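Local coordinates for extracellular solute-binding protein family 1 (Alicyclobacillus acidocaldarius subsp. acidocaldarius, PDB 4OVJ), which probably captures a solute outside the cell and hands it to an ABC transporter, as family 1 extracellular solute-binding proteins do, at residues Glu38-Ala43 against Lys325-Val330. Residues are numbered along the deposited sequence; the frame is centred on the assembly and turned at random.
Sequences EAVTLA and KALGLV
Val40, on helix 35-51, faces the end of helix 321-327 so closely that its CA lies 5.0 Å from that of Leu327, while one turn on the CA of Ala43 lies 5.6 Å from that of Ala326. Such nearness suits small side chains: the methyl groups of Ala43 and Ala326 meet at 3.9 Å between CB atoms, and Ala326 also rests on Ala44. Val40 fills the middle of the contact. Its CB sits 3.3 Å from the carbonyl O of Ala326 and its CG2 3.8 Å from Leu327 O, so hydrocarbon lies against the last two carbonyls of helix 321-327. Past Leu327 the chain folds back through a type II' turn, in which Gly328 takes a positive phi (59°) that favours glycine, and this brings Val330 to the same side chain. The two valines meet tip to tip, Val330 CG2 lying 3.7 Å from Val40 CG1; with chi1 of Val330 at 177°, CG1 stands anti to the backbone N, and CG2 is the branch turned to Val40. Leu327 starts off away from helix 35-51, yet its CD2 returns to 3.9 Å from Val40 O. Replacing Val40 by an alanine would remove both branches and would probably leave Val330 CG2 without its apolar mate and open a gap beside the turn. Thr41 suits its place by giving a hydrogen bond through OG1 to Glu37 O and accepting one from Arg331 NH2, while touching Phe29 and Phe31 of sheet strand 25-31. No hydrogen bond crosses, so this sheet-packed helix meets the distant helix end through van der Waals contact, methyl on methyl and methyl against carbonyl O.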
loop_
_atom_site.group_PDB
_atom_site.type_symbol
_atom_site.label_atom_id
_atom_site.label_comp_id
_atom_site.label_asym_id
_atom_site.label_seq_id
_atom_site.Cartn_x
_atom_site.Cartn_y
_atom_site.Cartn_z
ATOM N N GLU A 38 -5.294 -14.031 -12.038
ATOM C CA GLU A 38 -5.182 -14.572 -13.403
ATOM C C GLU A 38 -6.439 -14.282 -14.224
ATOM O O GLU A 38 -6.354 -13.797 -15.349
ATOM C CB GLU A 38 -4.907 -16.080 -13.404
ATOM C CG GLU A 38 -4.679 -16.625 -14.806
ATOM C CD GLU A 38 -4.660 -18.138 -14.885
ATOM O OE1 GLU A 38 -5.013 -18.810 -13.894
ATOM O OE2 GLU A 38 -4.282 -18.659 -15.957
ATOM N N ALA A 39 -7.605 -14.552 -13.648
ATOM C CA ALA A 39 -8.857 -14.383 -14.363
ATOM C C ALA A 39 -9.072 -12.927 -14.805
ATOM O O ALA A 39 -9.387 -12.676 -15.959
ATOM C CB ALA A 39 -10.021 -14.864 -13.498
ATOM N N VAL A 40 -8.887 -11.966 -13.907
ATOM C CA VAL A 40 -9.172 -10.578 -14.265
ATOM C C VAL A 40 -8.151 -10.066 -15.284
ATOM O O VAL A 40 -8.474 -9.243 -16.138
ATOM C CB VAL A 40 -9.280 -9.633 -13.033
ATOM C CG1 VAL A 40 -10.373 -10.128 -12.087
ATOM C CG2 VAL A 40 -7.942 -9.470 -12.301
ATOM N N THR A 41 -6.929 -10.579 -15.206
ATOM C CA THR A 41 -5.878 -10.165 -16.125
ATOM C C THR A 41 -6.184 -10.686 -17.527
ATOM O O THR A 41 -6.067 -9.958 -18.503
ATOM C CB THR A 41 -4.491 -10.647 -15.662
ATOM O OG1 THR A 41 -4.261 -10.222 -14.309
ATOM C CG2 THR A 41 -3.426 -10.085 -16.568
ATOM N N LEU A 42 -6.631 -11.930 -17.616
ATOM C CA LEU A 42 -7.064 -12.475 -18.903
ATOM C C LEU A 42 -8.271 -11.722 -19.459
ATOM O O LEU A 42 -8.373 -11.530 -20.665
ATOM C CB LEU A 42 -7.346 -13.977 -18.808
ATOM C CG LEU A 42 -6.122 -14.829 -18.468
ATOM C CD1 LEU A 42 -6.536 -16.282 -18.392
ATOM C CD2 LEU A 42 -4.977 -14.630 -19.455
ATOM N N ALA A 43 -9.169 -11.264 -18.590
ATOM C CA ALA A 43 -10.299 -10.469 -19.053
ATOM C C ALA A 43 -9.840 -9.114 -19.601
ATOM O O ALA A 43 -10.391 -8.619 -20.572
ATOM C CB ALA A 43 -11.311 -10.272 -17.942
ATOM N N LYS A 325 -12.555 -1.894 -15.670
ATOM C CA LYS A 325 -13.682 -2.747 -15.300
ATOM C C LYS A 325 -13.274 -4.215 -15.186
ATOM O O LYS A 325 -13.657 -4.911 -14.241
ATOM C CB LYS A 325 -14.830 -2.564 -16.290
ATOM C CG LYS A 325 -15.519 -1.225 -16.116
ATOM C CD LYS A 325 -16.683 -1.024 -17.075
ATOM C CE LYS A 325 -17.307 0.350 -16.868
ATOM N NZ LYS A 325 -18.352 0.641 -17.890
ATOM N N ALA A 326 -12.461 -4.674 -16.127
ATOM C CA ALA A 326 -11.986 -6.055 -16.106
ATOM C C ALA A 326 -11.087 -6.315 -14.899
ATOM O O ALA A 326 -11.249 -7.318 -14.205
ATOM C CB ALA A 326 -11.242 -6.374 -17.388
ATOM N N LEU A 327 -10.142 -5.403 -14.655
ATOM C CA LEU A 327 -9.148 -5.581 -13.587
ATOM C C LEU A 327 -9.747 -5.423 -12.203
ATOM O O LEU A 327 -9.302 -6.076 -11.247
ATOM C CB LEU A 327 -7.999 -4.584 -13.763
ATOM C CG LEU A 327 -7.116 -4.850 -14.982
ATOM C CD1 LEU A 327 -6.142 -3.708 -15.184
ATOM C CD2 LEU A 327 -6.366 -6.168 -14.847
ATOM N N GLY A 328 -10.747 -4.555 -12.101
ATOM C CA GLY A 328 -11.411 -4.278 -10.836
ATOM C C GLY A 328 -10.477 -3.753 -9.765
ATOM O O GLY A 328 -9.561 -2.967 -10.050
ATOM N N LEU A 329 -10.718 -4.203 -8.532
ATOM C CA LEU A 329 -9.964 -3.765 -7.363
ATOM C C LEU A 329 -9.073 -4.887 -6.834
ATOM O O LEU A 329 -8.525 -4.796 -5.746
ATOM C CB LEU A 329 -10.914 -3.276 -6.265
ATOM C CG LEU A 329 -11.355 -1.821 -6.398
ATOM C CD1 LEU A 329 -12.512 -1.700 -7.361
ATOM C CD2 LEU A 329 -11.743 -1.260 -5.034
ATOM N N VAL A 330 -8.879 -5.916 -7.651
ATOM C CA VAL A 330 -8.193 -7.114 -7.235
ATOM C C VAL A 330 -6.758 -6.814 -6.745
ATOM O O VAL A 330 -6.346 -7.284 -5.688
ATOM C CB VAL A 330 -8.217 -8.159 -8.401
ATOM C CG1 VAL A 330 -7.441 -9.405 -8.033
ATOM C CG2 VAL A 330 -9.661 -8.512 -8.779
#